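Local atomic coordinates of type-2Ba cytolytic delta-endotoxin (Bacillus thuringiensis serovar israelensis, PDB entry 2RCI), a protein that probably kills the larvae of dipteran insects by forming pores in the epithelial cell membrane of the midgut. Residues S101-S104 with A105-T109. Residues are numbered along the deposited sequence; the frame is centred on the assembly and turned at random.
Sequences SVVS and AITNT
Val103 and Thr107 sit one turn apart on helix 96-110, one of the helices that flank the central beta-sheet of this Cyt toxin fold. Consecutive i to i+4 backbone bonds, from Ala105 N to Ser101 O through Asn108 N to Ser104 O, show regular alpha-helix across the join of 101-104 and 105-109. The threonine adds a side-chain bond to this ladder: with its hydroxyl beside its own backbone N (chi1 -59°), Thr107 OG1 folds back along the helix and donates to Val103 O at 2.8 Å. That oxygen is thus gripped twice, by Thr107 N and Thr107 OG1, which arrive from opposite faces of the carbonyl plane, OG1 from 36° out of it. Thr109 OG1 likewise reaches back four residues, to Ala105 O at 3.0 Å, but its backbone N bonds to Ile106 O instead.

Val102 and Ile106 lie side by side and point the same way, CG1 of the valine 3.8 Å from CD1 of the isoleucine. Ile81 and Ile85 of helix 74-89 pack on Ile106. Ala105 turns its methyl to Ile13 and Phe140 of the sheet, and Thr109 meets Tyr136, Ile138, Phe158 and Ile160 there.

Ser104 and Asn108 form a more polar side. The asparagine OD1 is engaged by Asn112 ND2. Ser104 has two deposited conformers; in the one given, a water to one side of the pair makes a tentative bridge, 2.6 Å from Ser104 OG and accepting a weak, long hydrogen bond from Asn108 ND2 at 3.3 Å.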
ATOM      1  N   SER A 101       7.061   2.531 -10.111  1.00 16.65           N
ATOM      2  CA  SER A 101       6.644   1.371  -9.317  1.00 17.62           C
ATOM      3  C   SER A 101       5.516   1.737  -8.373  1.00 17.01           C
ATOM      4  O   SER A 101       4.497   1.018  -8.280  1.00 17.90           O
ATOM      5  CB  SER A 101       7.830   0.791  -8.523  1.00 18.09           C
ATOM      6  OG  SER A 101       8.692   0.090  -9.400  1.00 23.55           O
ATOM      7  N   VAL A 102       5.669   2.868  -7.698  1.00 16.17           N
ATOM      8  CA  VAL A 102       4.636   3.315  -6.749  1.00 15.41           C
ATOM      9  C   VAL A 102       3.317   3.598  -7.483  1.00 15.06           C
ATOM     10  O   VAL A 102       2.252   3.100  -7.093  1.00 15.40           O
ATOM     11  CB  VAL A 102       5.075   4.569  -5.942  1.00 15.19           C
ATOM     12  CG1 VAL A 102       3.922   5.038  -5.060  1.00 15.63           C
ATOM     13  CG2 VAL A 102       6.340   4.315  -5.112  1.00 13.66           C
ATOM     14  N   VAL A 103       3.386   4.382  -8.556  1.00 13.87           N
ATOM     15  CA  VAL A 103       2.164   4.811  -9.260  1.00 15.04           C
ATOM     16  C   VAL A 103       1.452   3.632  -9.917  1.00 14.99           C
ATOM     17  O   VAL A 103       0.216   3.574  -9.912  1.00 15.24           O
ATOM     18  CB  VAL A 103       2.442   5.982 -10.237  1.00 15.13           C
ATOM     19  CG1 VAL A 103       1.219   6.260 -11.162  1.00 15.93           C
ATOM     20  CG2 VAL A 103       2.791   7.270  -9.400  1.00 14.89           C
ATOM     21  N   SER A 104       2.221   2.684 -10.476  1.00 15.06           N
ATOM     22  CA  SER A 104       1.631   1.457 -11.027  0.50 15.80           C
ATOM     23  C   SER A 104       0.871   0.694  -9.938  1.00 15.58           C
ATOM     24  O   SER A 104      -0.249   0.186 -10.159  1.00 15.21           O
ATOM     25  CB  SER A 104       2.713   0.554 -11.637  0.50 15.76           C
ATOM     26  OG  SER A 104       2.148  -0.666 -12.079  0.50 16.94           O
ATOM     27  N   ALA A 105       1.495   0.572  -8.777  1.00 15.53           N
ATOM     28  CA  ALA A 105       0.854  -0.112  -7.625  1.00 15.93           C
ATOM     29  C   ALA A 105      -0.417   0.612  -7.163  1.00 16.79           C
ATOM     30  O   ALA A 105      -1.429  -0.055  -6.914  1.00 17.25           O
ATOM     31  CB  ALA A 105       1.830  -0.303  -6.472  1.00 16.15           C
ATOM     32  N   ILE A 106      -0.385   1.947  -7.061  1.00 15.71           N
ATOM     33  CA  ILE A 106      -1.605   2.713  -6.717  1.00 16.22           C
ATOM     34  C   ILE A 106      -2.691   2.529  -7.802  1.00 15.84           C
ATOM     35  O   ILE A 106      -3.866   2.333  -7.488  1.00 16.40           O
ATOM     36  CB  ILE A 106      -1.342   4.207  -6.469  1.00 15.31           C
ATOM     37  CG1 ILE A 106      -0.325   4.452  -5.341  1.00 14.59           C
ATOM     38  CG2 ILE A 106      -2.701   4.990  -6.189  1.00 16.21           C
ATOM     39  CD1 ILE A 106       0.194   5.937  -5.400  1.00 17.71           C
ATOM     40  N   THR A 107      -2.296   2.567  -9.076  1.00 16.02           N
ATOM     41  CA  THR A 107      -3.243   2.371 -10.184  1.00 15.69           C
ATOM     42  C   THR A 107      -3.929   1.005 -10.123  1.00 16.80           C
ATOM     43  O   THR A 107      -5.151   0.903 -10.308  1.00 17.32           O
ATOM     44  CB  THR A 107      -2.542   2.574 -11.538  1.00 15.64           C
ATOM     45  OG1 THR A 107      -2.011   3.891 -11.554  1.00 15.27           O
ATOM     46  CG2 THR A 107      -3.539   2.400 -12.710  1.00 14.16           C
ATOM     47  N   ASN A 108      -3.149  -0.040  -9.835  1.00 15.65           N
ATOM     48  CA  ASN A 108      -3.701  -1.376  -9.681  1.00 16.48           C
ATOM     49  C   ASN A 108      -4.509  -1.605  -8.390  1.00 16.42           C
ATOM     50  O   ASN A 108      -5.141  -2.657  -8.227  1.00 17.97           O
ATOM     51  CB  ASN A 108      -2.574  -2.411  -9.846  1.00 17.08           C
ATOM     52  CG  ASN A 108      -2.078  -2.468 -11.273  1.00 17.55           C
ATOM     53  OD1 ASN A 108      -2.837  -2.225 -12.187  1.00 24.00           O
ATOM     54  ND2 ASN A 108      -0.795  -2.778 -11.468  1.00 22.25           N
ATOM     55  N   THR A 109      -4.564  -0.595  -7.530  1.00 15.99           N
ATOM     56  CA  THR A 109      -5.384  -0.660  -6.306  1.00 16.31           C
ATOM     57  C   THR A 109      -6.855  -0.383  -6.678  1.00 16.62           C
ATOM     58  O   THR A 109      -7.766  -0.881  -6.026  1.00 15.84           O
ATOM     59  CB  THR A 109      -4.892   0.387  -5.286  1.00 16.35           C
ATOM     60  OG1 THR A 109      -3.563   0.050  -4.852  1.00 16.02           O
ATOM     61  CG2 THR A 109      -5.847   0.517  -4.047  1.00 17.40           C
TER
HETATM   62  O   HOH W   1       2.243  -2.616 -10.320  1.00 34.15           O